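Local coordinates for teichoic acid biosynthesis protein F (Staphylococcus epidermidis, PDB 3L7I) that is a teichoic acid biosynthesis protein whose modelled part has the GT-B fold, with two Rossmann-like parallel beta sheets, at residues I483-N486 / R487-E491; S624-M627 / F628-G631; L680-V683 / Q684-Q688. All blocks are in the same frame, centred on the assembly; numbering follows the deposited sequence.

Contact 1: residues I483-N486 / R487-E491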
loop_
_atom_site.group_PDB
_atom_site.type_symbol
_atom_site.label_atom_id
_atom_site.label_comp_id
_atom_site.label_asym_id
_atom_site.label_seq_id
_atom_site.Cartn_x
_atom_site.Cartn_y
_atom_site.Cartn_z
ATOM N N ILE A 483 -22.198 -33.528 -22.499
ATOM C CA ILE A 483 -23.011 -34.244 -23.476
ATOM C C ILE A 483 -22.174 -35.242 -24.258
ATOM O O ILE A 483 -21.012 -34.966 -24.592
ATOM C CB ILE A 483 -23.696 -33.278 -24.425
ATOM C CG1 ILE A 483 -24.751 -32.470 -23.667
ATOM C CG2 ILE A 483 -24.342 -34.021 -25.571
ATOM C CD1 ILE A 483 -25.745 -31.774 -24.564
ATOM N N SER A 484 -22.747 -36.406 -24.548
ATOM C CA SER A 484 -22.055 -37.375 -25.394
ATOM C C SER A 484 -22.913 -37.848 -26.564
ATOM O O SER A 484 -24.113 -38.124 -26.396
ATOM C CB SER A 484 -21.585 -38.580 -24.580
ATOM O OG SER A 484 -20.750 -39.424 -25.354
ATOM N N PRO A 485 -22.298 -37.940 -27.756
ATOM C CA PRO A 485 -22.918 -38.373 -29.015
ATOM C C PRO A 485 -22.978 -39.900 -29.174
ATOM O O PRO A 485 -23.850 -40.398 -29.897
ATOM C CB PRO A 485 -21.995 -37.784 -30.091
ATOM C CG PRO A 485 -21.069 -36.886 -29.393
ATOM C CD PRO A 485 -20.965 -37.377 -27.984
ATOM N N ASN A 486 -22.070 -40.624 -28.519
ATOM C CA ASN A 486 -21.950 -42.077 -28.687
ATOM C C ASN A 486 -21.054 -42.719 -27.624
ATOM O O ASN A 486 -20.320 -42.028 -26.929
ATOM C CB ASN A 486 -21.427 -42.411 -30.092
ATOM C CG ASN A 486 -20.484 -41.347 -30.628
ATOM O OD1 ASN A 486 -19.330 -41.240 -30.204
ATOM N ND2 ASN A 486 -20.979 -40.543 -31.558
ATOM N N ARG A 487 -21.102 -44.044 -27.505
ATOM C CA ARG A 487 -20.312 -44.728 -26.490
ATOM C C ARG A 487 -18.827 -44.497 -26.689
ATOM O O ARG A 487 -18.082 -44.347 -25.730
ATOM C CB ARG A 487 -20.612 -46.220 -26.470
ATOM C CG ARG A 487 -20.018 -46.904 -25.263
ATOM C CD ARG A 487 -20.569 -46.310 -23.967
ATOM N NE ARG A 487 -21.426 -47.259 -23.250
ATOM C CZ ARG A 487 -22.752 -47.169 -23.132
ATOM N NH1 ARG A 487 -23.416 -46.152 -23.680
ATOM N NH2 ARG A 487 -23.418 -48.106 -22.452
ATOM N N TYR A 488 -18.415 -44.474 -27.950
ATOM C CA TYR A 488 -17.046 -44.157 -28.349
ATOM C C TYR A 488 -16.597 -42.797 -27.837
ATOM O O TYR A 488 -15.495 -42.653 -27.333
ATOM C CB TYR A 488 -16.975 -44.223 -29.864
ATOM C CG TYR A 488 -15.851 -43.484 -30.549
ATOM C CD1 TYR A 488 -14.688 -44.141 -30.917
ATOM C CD2 TYR A 488 -15.989 -42.146 -30.901
ATOM C CE1 TYR A 488 -13.676 -43.476 -31.571
ATOM C CE2 TYR A 488 -14.985 -41.474 -31.554
ATOM C CZ TYR A 488 -13.835 -42.144 -31.893
ATOM O OH TYR A 488 -12.830 -41.474 -32.553
ATOM N N SER A 489 -17.459 -41.800 -27.950
ATOM C CA SER A 489 -17.157 -40.501 -27.365
ATOM C C SER A 489 -17.135 -40.552 -25.839
ATOM O O SER A 489 -16.237 -40.005 -25.221
ATOM C CB SER A 489 -18.132 -39.428 -27.864
ATOM O OG SER A 489 -17.725 -38.922 -29.123
ATOM N N THR A 490 -18.119 -41.203 -25.232
ATOM C CA THR A 490 -18.109 -41.382 -23.790
ATOM C C THR A 490 -16.803 -42.000 -23.307
ATOM O O THR A 490 -16.208 -41.525 -22.354
ATOM C CB THR A 490 -19.248 -42.294 -23.301
ATOM O OG1 THR A 490 -20.517 -41.756 -23.693
ATOM C CG2 THR A 490 -19.198 -42.435 -21.781
ATOM N N GLU A 491 -16.361 -43.071 -23.954
ATOM C CA GLU A 491 -15.196 -43.805 -23.471
ATOM C C GLU A 491 -13.952 -42.926 -23.564
ATOM O O GLU A 491 -13.103 -42.935 -22.668
ATOM C CB GLU A 491 -15.018 -45.104 -24.256
ATOM C CG GLU A 491 -14.827 -46.328 -23.371
ATOM C CD GLU A 491 -16.136 -46.839 -22.745
ATOM O OE1 GLU A 491 -16.798 -47.710 -23.365
ATOM O OE2 GLU A 491 -16.494 -46.389 -21.627
#

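Contact 2: residues S624-M627 / F628-G631. With SO4 (sulfate ion), chain G.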
loop_
_atom_site.group_PDB
_atom_site.type_symbol
_atom_site.label_atom_id
_atom_site.label_comp_id
_atom_site.label_asym_id
_atom_site.label_seq_id
_atom_site.Cartn_x
_atom_site.Cartn_y
_atom_site.Cartn_z
ATOM N N SER A 624 -12.008 -34.706 -40.192
ATOM C CA SER A 624 -12.840 -33.769 -39.475
ATOM C C SER A 624 -13.934 -34.477 -38.736
ATOM O O SER A 624 -14.509 -35.448 -39.226
ATOM C CB SER A 624 -13.440 -32.751 -40.435
ATOM O OG SER A 624 -14.305 -31.877 -39.739
ATOM N N SER A 625 -14.218 -33.967 -37.552
ATOM C CA SER A 625 -15.313 -34.445 -36.740
ATOM C C SER A 625 -16.680 -34.197 -37.396
ATOM O O SER A 625 -17.693 -34.691 -36.897
ATOM C CB SER A 625 -15.254 -33.770 -35.368
ATOM O OG SER A 625 -16.551 -33.593 -34.827
ATOM N N VAL A 626 -16.726 -33.428 -38.484
ATOM C CA VAL A 626 -17.994 -33.270 -39.192
ATOM C C VAL A 626 -18.508 -34.564 -39.801
ATOM O O VAL A 626 -19.705 -34.736 -39.955
ATOM C CB VAL A 626 -17.988 -32.199 -40.327
ATOM C CG1 VAL A 626 -17.891 -30.806 -39.758
ATOM C CG2 VAL A 626 -16.892 -32.493 -41.363
ATOM N N MET A 627 -17.627 -35.475 -40.176
ATOM C CA MET A 627 -18.135 -36.698 -40.775
ATOM C C MET A 627 -19.101 -37.415 -39.820
ATOM O O MET A 627 -20.026 -38.102 -40.257
ATOM C CB MET A 627 -16.992 -37.616 -41.187
ATOM C CG MET A 627 -16.034 -37.909 -40.074
ATOM S SD MET A 627 -14.937 -39.242 -40.544
ATOM C CE MET A 627 -13.979 -39.440 -39.033
ATOM N N PHE A 628 -18.890 -37.244 -38.518
ATOM C CA PHE A 628 -19.692 -37.953 -37.543
ATOM C C PHE A 628 -21.063 -37.318 -37.456
ATOM O O PHE A 628 -22.016 -37.956 -37.013
ATOM C CB PHE A 628 -19.043 -37.940 -36.159
ATOM C CG PHE A 628 -17.734 -38.663 -36.084
ATOM C CD1 PHE A 628 -17.659 -40.017 -36.329
ATOM C CD2 PHE A 628 -16.582 -37.994 -35.742
ATOM C CE1 PHE A 628 -16.466 -40.682 -36.249
ATOM C CE2 PHE A 628 -15.383 -38.661 -35.657
ATOM C CZ PHE A 628 -15.327 -40.003 -35.912
ATOM N N ASP A 629 -21.165 -36.055 -37.848
ATOM C CA ASP A 629 -22.442 -35.363 -37.813
ATOM C C ASP A 629 -23.236 -35.742 -39.043
ATOM O O ASP A 629 -24.373 -36.227 -38.960
ATOM C CB ASP A 629 -22.236 -33.851 -37.822
ATOM C CG ASP A 629 -21.573 -33.344 -36.559
ATOM O OD1 ASP A 629 -20.551 -32.630 -36.683
ATOM O OD2 ASP A 629 -22.069 -33.658 -35.445
ATOM N N TYR A 630 -22.616 -35.507 -40.192
ATOM C CA TYR A 630 -23.257 -35.704 -41.485
ATOM C C TYR A 630 -23.773 -37.132 -41.616
ATOM O O TYR A 630 -24.764 -37.382 -42.297
ATOM C CB TYR A 630 -22.279 -35.348 -42.599
ATOM C CG TYR A 630 -22.877 -35.438 -43.948
ATOM C CD1 TYR A 630 -23.811 -34.513 -44.371
ATOM C CD2 TYR A 630 -22.529 -36.461 -44.809
ATOM C CE1 TYR A 630 -24.392 -34.610 -45.645
ATOM C CE2 TYR A 630 -23.096 -36.568 -46.074
ATOM C CZ TYR A 630 -24.018 -35.640 -46.484
ATOM O OH TYR A 630 -24.575 -35.742 -47.725
ATOM N N GLY A 631 -23.109 -38.052 -40.919
ATOM C CA GLY A 631 -23.440 -39.471 -40.932
ATOM C C GLY A 631 -24.837 -39.836 -40.450
ATOM O O GLY A 631 -25.348 -40.913 -40.747
HETATM S S SO4 G . -11.901 -31.252 -36.337
HETATM O O1 SO4 G . -11.587 -30.014 -37.064
HETATM O O2 SO4 G . -10.866 -32.253 -36.614
HETATM O O3 SO4 G . -11.945 -30.998 -34.897
HETATM O O4 SO4 G . -13.205 -31.748 -36.775
#

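Contact 3: residues L680-V683 / Q684-Q688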
loop_
_atom_site.group_PDB
_atom_site.type_symbol
_atom_site.label_atom_id
_atom_site.label_comp_id
_atom_site.label_asym_id
_atom_site.label_seq_id
_atom_site.Cartn_x
_atom_site.Cartn_y
_atom_site.Cartn_z
ATOM N N LEU A 680 -23.982 -40.558 -58.197
ATOM C CA LEU A 680 -24.110 -40.708 -56.751
ATOM C C LEU A 680 -24.763 -42.033 -56.349
ATOM O O LEU A 680 -24.268 -42.726 -55.457
ATOM C CB LEU A 680 -24.861 -39.529 -56.125
ATOM C CG LEU A 680 -23.995 -38.416 -55.530
ATOM C CD1 LEU A 680 -24.781 -37.617 -54.510
ATOM C CD2 LEU A 680 -22.740 -38.987 -54.894
ATOM N N ASP A 681 -25.863 -42.389 -57.008
ATOM C CA ASP A 681 -26.617 -43.577 -56.622
ATOM C C ASP A 681 -25.740 -44.817 -56.563
ATOM O O ASP A 681 -25.922 -45.670 -55.693
ATOM C CB ASP A 681 -27.785 -43.822 -57.574
ATOM C CG ASP A 681 -28.905 -42.799 -57.409
ATOM O OD1 ASP A 681 -28.970 -42.127 -56.347
ATOM O OD2 ASP A 681 -29.728 -42.684 -58.352
ATOM N N LYS A 682 -24.790 -44.917 -57.488
ATOM C CA LYS A 682 -23.901 -46.070 -57.527
ATOM C C LYS A 682 -22.982 -46.082 -56.319
ATOM O O LYS A 682 -22.602 -47.144 -55.825
ATOM C CB LYS A 682 -23.073 -46.094 -58.810
ATOM C CG LYS A 682 -22.133 -47.294 -58.912
ATOM C CD LYS A 682 -21.615 -47.448 -60.316
ATOM C CE LYS A 682 -22.763 -47.329 -61.303
ATOM N NZ LYS A 682 -22.294 -47.501 -62.705
ATOM N N VAL A 683 -22.619 -44.896 -55.846
ATOM C CA VAL A 683 -21.805 -44.798 -54.643
ATOM C C VAL A 683 -22.611 -45.218 -53.410
ATOM O O VAL A 683 -22.120 -45.980 -52.571
ATOM C CB VAL A 683 -21.253 -43.385 -54.460
ATOM C CG1 VAL A 683 -20.036 -43.416 -53.538
ATOM C CG2 VAL A 683 -20.899 -42.805 -55.815
ATOM N N GLN A 684 -23.848 -44.725 -53.310
ATOM C CA GLN A 684 -24.752 -45.089 -52.217
ATOM C C GLN A 684 -24.902 -46.617 -52.103
ATOM O O GLN A 684 -24.999 -47.163 -51.009
ATOM C CB GLN A 684 -26.114 -44.420 -52.428
ATOM C CG GLN A 684 -27.112 -44.615 -51.308
ATOM C CD GLN A 684 -26.950 -43.598 -50.208
ATOM O OE1 GLN A 684 -27.269 -42.414 -50.373
ATOM N NE2 GLN A 684 -26.460 -44.053 -49.065
ATOM N N GLN A 685 -24.911 -47.299 -53.242
ATOM C CA GLN A 685 -25.018 -48.749 -53.264
ATOM C C GLN A 685 -23.727 -49.442 -52.837
ATOM O O GLN A 685 -23.741 -50.325 -51.973
ATOM C CB GLN A 685 -25.400 -49.228 -54.658
ATOM C CG GLN A 685 -26.846 -48.998 -55.015
ATOM C CD GLN A 685 -27.175 -49.539 -56.384
ATOM O OE1 GLN A 685 -26.669 -50.590 -56.786
ATOM N NE2 GLN A 685 -28.020 -48.820 -57.118
ATOM N N GLN A 686 -22.614 -49.062 -53.454
ATOM C CA GLN A 686 -21.340 -49.698 -53.138
ATOM C C GLN A 686 -21.023 -49.616 -51.652
ATOM O O GLN A 686 -20.493 -50.571 -51.083
ATOM C CB GLN A 686 -20.197 -49.097 -53.957
ATOM C CG GLN A 686 -19.883 -49.869 -55.230
ATOM C CD GLN A 686 -18.953 -49.110 -56.166
ATOM O OE1 GLN A 686 -18.271 -48.160 -55.754
ATOM N NE2 GLN A 686 -18.924 -49.526 -57.439
ATOM N N TYR A 687 -21.368 -48.489 -51.028
ATOM C CA TYR A 687 -20.989 -48.232 -49.642
ATOM C C TYR A 687 -22.145 -48.276 -48.666
ATOM O O TYR A 687 -22.017 -47.828 -47.528
ATOM C CB TYR A 687 -20.285 -46.884 -49.533
ATOM C CG TYR A 687 -19.014 -46.867 -50.316
ATOM C CD1 TYR A 687 -18.971 -46.302 -51.580
ATOM C CD2 TYR A 687 -17.862 -47.457 -49.810
ATOM C CE1 TYR A 687 -17.807 -46.300 -52.317
ATOM C CE2 TYR A 687 -16.686 -47.467 -50.536
ATOM C CZ TYR A 687 -16.662 -46.886 -51.794
ATOM O OH TYR A 687 -15.493 -46.889 -52.541
ATOM N N GLN A 688 -23.277 -48.808 -49.103
ATOM C CA GLN A 688 -24.421 -48.898 -48.214
ATOM C C GLN A 688 -24.023 -49.679 -46.955
ATOM O O GLN A 688 -24.298 -49.241 -45.841
ATOM C CB GLN A 688 -25.621 -49.491 -48.943
ATOM C CG GLN A 688 -26.956 -49.351 -48.233
ATOM C CD GLN A 688 -27.333 -47.927 -47.896
ATOM O OE1 GLN A 688 -27.032 -46.988 -48.629
ATOM N NE2 GLN A 688 -28.016 -47.761 -46.775
#

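Contact 1: residues I483-N486 / R487-E491
N486 is the N-cap of helix 487-496, and its OD1 takes two bonds from S489, three residues on, at the strand-to-helix turn of a beta-alpha-beta unit. S489 N reaches OD1 at 3.0 Å in the carbonyl plane, with an N-H...O angle of 139°. S489 OG also donates to N486 OD1, at 3.0 Å but tilted from that plane, so one oxygen is gripped twice. N486 ND2 is turned elsewhere and bonds to F698 O and T446 OG1, which leaves the whole amide held. On the tight, buried side CD of P485 lies 3.5 Å from S489 CB. Next to it along the chain, S484 points its CB toward the helix: OG lies anti to its own backbone N (chi1 -172°) and comes within 2.9 Å of T490 OG1. The S484 proton has a second possible taker, N486 O, by a weak bond, and T490 OG1 is also bonded to E506. The loose side is exposed R487: it starts away from 483-486, only CB touching N486, and NH1 forms a salt bridge with E506 of strand 504-506. The first full helical bond, T490 N to N486 O, is 2.9 Å long and nearly straight at 171°.

Contact 2: residues S624-M627 / F628-G631
M627 lies over the ring of F628, the next residue, in a Met-aromatic contact in the short helix 626-630. M627 CG stands above the middle of one ring face, and SD is 4.8 Å from the centroid, only 13° off the ring normal. The thioether then runs on across that face until CE meets F628 CZ at 3.4 Å. M627 CG sits between its backbone N and carbonyl carbon (chi1 54°), and the extended chain beyond it runs alongside F628 in the same direction. The backbone around the pair is helical: V626 O accepts from both D629 N, at 2.9 Å, and Y630 N, at 3.0 Å, the latter nearly straight. One layer further out, S624 starts the turn, its OG accepting from V626 N at 3.1 Å. The same hydroxyl donates to O4 of a sulfate ion, which S625 N also holds, at 2.6 Å; the sulfate probably came from the crystallisation liquor, and it sits at the turn leading into the helix. D629 is fixed by R511 and N512, while Y630 OH bonds to S616 O. Around all this, M627 packs on F639 of strand 637-640, V626 on T621 of strand 618-621 and on F613 of helix 609-614, and F628 meets F698 at the end of helix 688-698.

Contact 3: residues L680-V683 / Q684-Q688
V683 meets Y687 one helical turn later, and this pair is the apolar part of the contact. V683 CG1, anti to the backbone N (chi1 -159°), comes 3.6 Å from Y687 CD1, and the two side chains pass at a slant. The carbonyl oxygen of V683 approaches the same ring at its edge, near the ring plane, and also accepts from Y687 N at 3.0 Å. Q684 buries its stem rather than its amide: CB rests 3.5 Å from D681 O, while a bend at chi2 (86°) swings the amide away. There NE2 donates to Q688 OE1 at 3.0 Å and to K634 O, so one nitrogen serves two acceptors and ties the helix to the loop that follows helix 626-630. K682, on the exposed flank, runs beside Q686 in the same direction, with K682 CG 4.2 Å from Q686 NE2. Its carbonyl makes a regular helical bond, K682 O accepting from Q686 N at 3.0 Å. Successive i to i+4 bonds end with Y687, the first residue to leave helical angles and also the N-cap of the next helix, 688-698. This is a helix-helix junction, in which one residue closes helix 680-686 and opens its successor.

How the contacts relate
From the N terminus onward the contacts come in series, and none nests in or crosses another. Each is local, closing a single turn. Contact 1 turns strand 481-484 of the seven-stranded sheet into its helix; contact 2 does the corresponding job after strand 618-621 of the six-stranded sheet. Their centres are 14 Å apart, their nearest atoms about 4 Å, but T446 and F698 border both, joining the two sheet units. Contact 3 follows, its centre about 29 Å from the centre of the chain and about 7 Å from contact 2 at the nearest atoms. The loop at K634-P636 touches both, R635 against Y630 of contact 2 and K634 and P636 against Q684 of contact 3.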